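Local coordinates for protein beta-n-acetylhexosaminidase (Streptococcus pneumoniae, PDB 4AZI) that probably removes terminal beta-linked N-acetylglucosamine residues from glycans, acting as one of the tandem family 20 glycoside hydrolase catalytic modules of StrH, at residues A[138-143]-A[198-203]; A[192-197]-A[255-260]. The protein carries 2 engineered substitutions. All blocks are in the same frame, centred on the assembly; numbering follows the deposited sequence. Where two conformers were deposited one is given.

Contact 1: residues A[138-143]-A[198-203]; sequences AHFDKV and KWYQLY
F140 and Y200 supply the close touch across this contact, as two rings that meet aslant: their planes are inclined at 35° and their centroids lie 5.8 Å apart. One flank of the phenylalanine does the touching. Its CE1 comes to 3.8 Å from CD2 of Y200, while F140 CD1 sits 3.9 Å from Y200 CE2. The two side chains run antiparallel alongside each other, so that each offers its flank, not its far end. The tyrosine carbon CD2 arrives at the phenylalanine edge, near the plane of that ring. In F140, CG stands beside the backbone N and anti to the carbonyl carbon (chi1 -64°), which brings the ring closer to Y200 than its CB alone would suggest. F140 also rests on Y184, and an apolar ring suits a place with aromatic neighbours. Y200 lies nearer the solvent, where a ring ending in a hydroxyl is at ease. Its neighbour in sequence covers one of its faces, with W199 CD1 3.7 Å above the plane over the ring centre. The backbone here leaves helix 193-199 through a Schellman motif: Q201 takes the positive phi (49°) of the C-prime position, with Q201 N bonded to K198 O at 3.0 Å and L202 N turned back to L197 O. Joining the loop after strand 137-139 to this helix end, the contact buries only 102 Å². Since ring carbons alone come close across it, cohesion here rests on dispersion and the exclusion of water, forces that set no strict angle between the rings.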
loop_
_atom_site.group_PDB
_atom_site.type_symbol
_atom_site.label_atom_id
_atom_site.label_comp_id
_atom_site.label_asym_id
_atom_site.label_seq_id
_atom_site.Cartn_x
_atom_site.Cartn_y
_atom_site.Cartn_z
ATOM N N ALA A 138 11.835 11.780 17.469
ATOM C CA ALA A 138 12.854 12.613 16.862
ATOM C C ALA A 138 12.603 14.045 17.314
ATOM O O ALA A 138 11.457 14.447 17.546
ATOM C CB ALA A 138 12.802 12.509 15.346
ATOM N N HIS A 139 13.680 14.801 17.438
ATOM C CA HIS A 139 13.657 16.146 17.987
ATOM C C HIS A 139 14.576 17.018 17.168
ATOM O O HIS A 139 15.802 16.882 17.235
ATOM C CB HIS A 139 14.072 16.057 19.458
ATOM C CG HIS A 139 14.165 17.384 20.178
ATOM N ND1 HIS A 139 14.663 17.485 21.428
ATOM C CD2 HIS A 139 13.811 18.672 19.792
ATOM C CE1 HIS A 139 14.628 18.766 21.822
ATOM N NE2 HIS A 139 14.103 19.493 20.826
ATOM N N PHE A 140 13.978 17.893 16.362
ATOM C CA PHE A 140 14.725 18.835 15.521
ATOM C C PHE A 140 14.284 20.275 15.827
ATOM O O PHE A 140 14.598 20.784 16.901
ATOM C CB PHE A 140 14.586 18.479 14.031
ATOM C CG PHE A 140 15.187 17.140 13.665
ATOM C CD1 PHE A 140 16.568 16.951 13.682
ATOM C CD2 PHE A 140 14.376 16.070 13.306
ATOM C CE1 PHE A 140 17.125 15.723 13.353
ATOM C CE2 PHE A 140 14.931 14.835 12.977
ATOM C CZ PHE A 140 16.305 14.665 12.999
ATOM N N ASP A 141 13.558 20.920 14.910
ATOM C CA ASP A 141 13.001 22.262 15.140
ATOM C C ASP A 141 12.020 22.272 16.302
ATOM O O ASP A 141 11.782 23.312 16.922
ATOM C CB ASP A 141 12.256 22.766 13.909
ATOM C CG ASP A 141 13.166 23.073 12.748
ATOM O OD1 ASP A 141 14.398 22.872 12.852
ATOM O OD2 ASP A 141 12.629 23.511 11.718
ATOM N N LYS A 142 11.417 21.113 16.536
ATOM C CA LYS A 142 10.578 20.850 17.696
ATOM C C LYS A 142 10.538 19.347 17.909
ATOM O O LYS A 142 11.109 18.587 17.117
ATOM C CB LYS A 142 9.166 21.400 17.501
ATOM C CG LYS A 142 8.392 20.827 16.322
ATOM C CD LYS A 142 6.899 21.035 16.528
ATOM C CE LYS A 142 6.132 20.776 15.246
ATOM N NZ LYS A 142 4.663 20.646 15.465
ATOM N N VAL A 143 9.878 18.922 18.982
ATOM C CA VAL A 143 9.640 17.504 19.206
ATOM C C VAL A 143 8.610 17.020 18.192
ATOM O O VAL A 143 7.505 17.560 18.106
ATOM C CB VAL A 143 9.192 17.222 20.655
ATOM C CG1 VAL A 143 8.838 15.751 20.840
ATOM C CG2 VAL A 143 10.294 17.634 21.626
ATOM N N LYS A 198 21.132 14.269 7.145
ATOM C CA LYS A 198 22.508 14.404 6.643
ATOM C C LYS A 198 23.310 15.411 7.468
ATOM O O LYS A 198 24.472 15.156 7.824
ATOM C CB LYS A 198 22.535 14.756 5.144
ATOM C CG LYS A 198 22.104 13.594 4.254
ATOM C CD LYS A 198 22.476 13.793 2.787
ATOM C CE LYS A 198 22.332 12.473 2.036
ATOM N NZ LYS A 198 22.359 12.573 0.541
ATOM N N TRP A 199 22.666 16.533 7.780
ATOM C CA TRP A 199 23.227 17.593 8.616
ATOM C C TRP A 199 23.701 17.065 9.937
ATOM O O TRP A 199 24.779 17.422 10.405
ATOM C CB TRP A 199 22.178 18.676 8.847
ATOM C CG TRP A 199 22.678 19.874 9.621
ATOM C CD1 TRP A 199 22.800 20.008 11.003
ATOM C CD2 TRP A 199 23.136 21.153 9.073
ATOM N NE1 TRP A 199 23.291 21.245 11.331
ATOM C CE2 TRP A 199 23.514 21.980 10.223
ATOM C CE3 TRP A 199 23.267 21.676 7.791
ATOM C CZ2 TRP A 199 23.995 23.271 10.073
ATOM C CZ3 TRP A 199 23.759 22.983 7.652
ATOM C CH2 TRP A 199 24.111 23.757 8.769
ATOM N N TYR A 200 22.891 16.210 10.556
ATOM C CA TYR A 200 23.249 15.643 11.855
ATOM C C TYR A 200 24.035 14.334 11.764
ATOM O O TYR A 200 24.261 13.672 12.781
ATOM C CB TYR A 200 22.006 15.509 12.744
ATOM C CG TYR A 200 21.537 16.847 13.262
ATOM C CD1 TYR A 200 22.246 17.513 14.269
ATOM C CD2 TYR A 200 20.406 17.464 12.734
ATOM C CE1 TYR A 200 21.831 18.750 14.737
ATOM C CE2 TYR A 200 19.981 18.701 13.194
ATOM C CZ TYR A 200 20.693 19.339 14.197
ATOM O OH TYR A 200 20.266 20.566 14.654
ATOM N N GLN A 201 24.484 14.006 10.550
ATOM C CA GLN A 201 25.128 12.731 10.232
ATOM C C GLN A 201 24.337 11.510 10.749
ATOM O O GLN A 201 24.908 10.549 11.272
ATOM C CB GLN A 201 26.592 12.719 10.694
ATOM C CG GLN A 201 27.476 13.719 9.965
ATOM C CD GLN A 201 28.926 13.655 10.415
ATOM O OE1 GLN A 201 29.459 12.575 10.669
ATOM N NE2 GLN A 201 29.572 14.812 10.510
ATOM N N LEU A 202 23.018 11.561 10.571
ATOM C CA LEU A 202 22.123 10.460 10.953
ATOM C C LEU A 202 21.498 9.686 9.764
ATOM O O LEU A 202 20.719 8.749 9.979
ATOM C CB LEU A 202 21.016 10.976 11.886
ATOM C CG LEU A 202 21.396 11.490 13.283
ATOM C CD1 LEU A 202 20.247 12.277 13.899
ATOM C CD2 LEU A 202 21.782 10.332 14.188
ATOM N N TYR A 203 21.834 10.074 8.529
ATOM C CA TYR A 203 21.286 9.413 7.322
ATOM C C TYR A 203 21.782 7.965 7.188
ATOM O O TYR A 203 21.030 7.081 6.778
ATOM C CB TYR A 203 21.604 10.226 6.059
ATOM C CG TYR A 203 21.030 9.689 4.752
ATOM C CD1 TYR A 203 19.649 9.584 4.557
ATOM C CD2 TYR A 203 21.868 9.339 3.688
ATOM C CE1 TYR A 203 19.128 9.119 3.357
ATOM C CE2 TYR A 203 21.344 8.868 2.476
ATOM C CZ TYR A 203 19.968 8.763 2.323
ATOM O OH TYR A 203 19.428 8.300 1.138
#

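Contact 2: residues A[192-197]-A[255-260]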
loop_
_atom_site.group_PDB
_atom_site.type_symbol
_atom_site.label_atom_id
_atom_site.label_comp_id
_atom_site.label_asym_id
_atom_site.label_seq_id
_atom_site.Cartn_x
_atom_site.Cartn_y
_atom_site.Cartn_z
ATOM N N GLN A 192 11.785 18.844 5.455
ATOM C CA GLN A 192 13.182 18.773 5.019
ATOM C C GLN A 192 13.915 17.670 5.774
ATOM O O GLN A 192 15.117 17.771 6.033
ATOM C CB GLN A 192 13.888 20.116 5.237
ATOM C CG GLN A 192 13.153 21.317 4.659
ATOM C CD GLN A 192 13.776 22.627 5.098
ATOM O OE1 GLN A 192 13.269 23.294 6.003
ATOM N NE2 GLN A 192 14.906 22.980 4.489
ATOM N N GLY A 193 13.188 16.605 6.105
ATOM C CA GLY A 193 13.709 15.504 6.918
ATOM C C GLY A 193 15.068 14.967 6.520
ATOM O O GLY A 193 15.930 14.782 7.369
ATOM N N TRP A 194 15.267 14.729 5.227
ATOM C CA TRP A 194 16.513 14.123 4.730
ATOM C C TRP A 194 17.694 15.044 4.843
ATOM O O TRP A 194 18.802 14.618 5.210
ATOM C CB TRP A 194 16.324 13.611 3.298
ATOM C CG TRP A 194 15.037 12.830 3.193
ATOM C CD1 TRP A 194 13.858 13.197 2.549
ATOM C CD2 TRP A 194 14.729 11.566 3.853
ATOM N NE1 TRP A 194 12.879 12.244 2.733
ATOM C CE2 TRP A 194 13.339 11.241 3.501
ATOM C CE3 TRP A 194 15.447 10.684 4.646
ATOM C CZ2 TRP A 194 12.725 10.084 3.938
ATOM C CZ3 TRP A 194 14.811 9.516 5.083
ATOM C CH2 TRP A 194 13.479 9.233 4.742
ATOM N N TYR A 195 17.471 16.315 4.529
ATOM C CA TYR A 195 18.463 17.353 4.756
ATOM C C TYR A 195 18.883 17.389 6.239
ATOM O O TYR A 195 20.066 17.480 6.536
ATOM C CB TYR A 195 17.944 18.712 4.261
ATOM C CG TYR A 195 18.937 19.851 4.392
ATOM C CD1 TYR A 195 20.144 19.844 3.689
ATOM C CD2 TYR A 195 18.661 20.939 5.213
ATOM C CE1 TYR A 195 21.054 20.892 3.813
ATOM C CE2 TYR A 195 19.562 21.984 5.346
ATOM C CZ TYR A 195 20.757 21.953 4.650
ATOM O OH TYR A 195 21.633 22.997 4.789
ATOM N N TYR A 196 17.931 17.262 7.161
ATOM C CA TYR A 196 18.249 17.271 8.605
ATOM C C TYR A 196 19.035 16.038 9.058
ATOM O O TYR A 196 19.984 16.162 9.841
ATOM C CB TYR A 196 16.995 17.433 9.461
ATOM C CG TYR A 196 16.501 18.856 9.614
ATOM C CD1 TYR A 196 16.072 19.597 8.508
ATOM C CD2 TYR A 196 16.427 19.452 10.872
ATOM C CE1 TYR A 196 15.605 20.896 8.654
ATOM C CE2 TYR A 196 15.947 20.749 11.026
ATOM C CZ TYR A 196 15.541 21.463 9.914
ATOM O OH TYR A 196 15.066 22.747 10.053
ATOM N N LEU A 197 18.659 14.861 8.552
ATOM C CA LEU A 197 19.429 13.643 8.794
ATOM C C LEU A 197 20.891 13.778 8.362
ATOM O O LEU A 197 21.790 13.447 9.135
ATOM C CB LEU A 197 18.797 12.428 8.102
ATOM C CG LEU A 197 17.552 11.786 8.726
ATOM C CD1 LEU A 197 17.111 10.636 7.841
ATOM C CD2 LEU A 197 17.823 11.290 10.141
ATOM N N TRP A 255 10.534 21.735 -4.049
ATOM C CA TRP A 255 11.626 22.667 -3.741
ATOM C C TRP A 255 12.395 22.236 -2.524
ATOM O O TRP A 255 11.827 22.195 -1.431
ATOM C CB TRP A 255 11.057 24.051 -3.465
ATOM C CG TRP A 255 10.298 24.656 -4.613
ATOM C CD1 TRP A 255 8.967 24.454 -4.951
ATOM C CD2 TRP A 255 10.803 25.612 -5.604
ATOM N NE1 TRP A 255 8.627 25.187 -6.059
ATOM C CE2 TRP A 255 9.683 25.905 -6.499
ATOM C CE3 TRP A 255 12.025 26.226 -5.832
ATOM C CZ2 TRP A 255 9.806 26.778 -7.562
ATOM C CZ3 TRP A 255 12.137 27.098 -6.911
ATOM C CH2 TRP A 255 11.052 27.368 -7.754
ATOM N N GLY A 256 13.676 21.892 -2.686
ATOM C CA GLY A 256 14.498 21.516 -1.522
ATOM C C GLY A 256 14.114 20.214 -0.819
ATOM O O GLY A 256 14.510 19.967 0.325
ATOM N N TYR A 257 13.298 19.398 -1.473
ATOM C CA TYR A 257 13.057 18.034 -1.025
ATOM C C TYR A 257 13.644 17.216 -2.165
ATOM O O TYR A 257 12.927 16.773 -3.060
ATOM C CB TYR A 257 11.557 17.786 -0.827
ATOM C CG TYR A 257 11.189 16.542 -0.031
ATOM C CD1 TYR A 257 11.497 16.432 1.325
ATOM C CD2 TYR A 257 10.491 15.489 -0.631
ATOM C CE1 TYR A 257 11.137 15.304 2.052
ATOM C CE2 TYR A 257 10.132 14.358 0.092
ATOM C CZ TYR A 257 10.460 14.272 1.427
ATOM O OH TYR A 257 10.105 13.152 2.139
ATOM N N ASN A 258 14.972 17.084 -2.137
ATOM C CA ASN A 258 15.779 16.668 -3.293
ATOM C C ASN A 258 15.920 15.157 -3.496
ATOM O O ASN A 258 17.025 14.608 -3.439
ATOM C CB ASN A 258 17.176 17.295 -3.221
ATOM C CG ASN A 258 17.148 18.810 -3.297
ATOM O OD1 ASN A 258 18.016 19.476 -2.742
ATOM N ND2 ASN A 258 16.159 19.359 -3.993
ATOM N N LEU A 259 14.803 14.501 -3.779
ATOM C CA LEU A 259 14.788 13.041 -3.873
ATOM C C LEU A 259 15.604 12.518 -5.049
ATOM O O LEU A 259 15.873 13.250 -6.006
ATOM C CB LEU A 259 13.343 12.528 -3.925
ATOM C CG LEU A 259 12.407 13.231 -2.939
ATOM C CD1 LEU A 259 10.985 12.673 -3.013
ATOM C CD2 LEU A 259 12.983 13.145 -1.525
ATOM N N ALA A 260 16.034 11.263 -4.953
ATOM C CA ALA A 260 16.668 10.585 -6.074
ATOM C C ALA A 260 15.705 10.542 -7.254
ATOM O O ALA A 260 14.488 10.458 -7.077
ATOM C CB ALA A 260 17.102 9.176 -5.687
#
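Y257 and W194 meet at the rim of a family 20 TIM barrel, where the loop following barrel strand 246-249 lies against the first turn of helix 193-199. The tyrosine is best read outward from CB. Its CG is placed anti to the backbone N (chi1 -165°), which carries the ring toward the helix although CB itself does not head there. Along the ring the approach tightens: CD1 is 4.2 Å from W194 CD1, and CE1 closes to 3.5 Å from that same carbon. CZ then lies 3.4 Å from W194 NE1, at the edge of the indole. The two ring planes are inclined at 48°, neither stacked nor perpendicular. At the tip, OH accepts a hydrogen bond from W194 NE1 at 3.0 Å, somewhat bent at 153° and tilted slightly from the indole plane. D229 OD2 is a second hydrogen-bonding partner of this hydroxyl, so two hydrogen bonds grip it; the side chain of Y257 also touches the bound inhibitor. Tryptophan suits its buried site because one polar atom, NE1, is satisfied by the hydroxyl while the remaining surface is aromatic, packing edge-to-face with F206 and against Y233. The loop that presents the tyrosine is sharply bent: G256 has positive phi, and N258 is the centre of an inverse gamma turn with a weak bond from L259 N to Y257 O. Just past that turn, L259 adds a wholly apolar group, approaching with its branch CD2, which ends 4.2 Å from W194 CD1, the carbon next to the donating nitrogen.

From the N terminus, the chain first passes 138-143, then runs through helix 153-170 and barrel strand 176-180 before 198-203 returns to close contact 1. Contact 2 opens inside that loop at 192-197 and closes beyond it at 255-260, after helix 203-219 and barrel strands 223-227 and 246-249, so the two loops cross. Helix 193-199 is common to both: its start faces the ligand-side loop of contact 2, and its end carries the surface pairing of contact 1. Y196 also bridges the two contacts, its OH probably hydrogen-bonded to D141 OD1 and its ring packed on F140. Together the contacts connect peripheral segments that follow three different barrel strands.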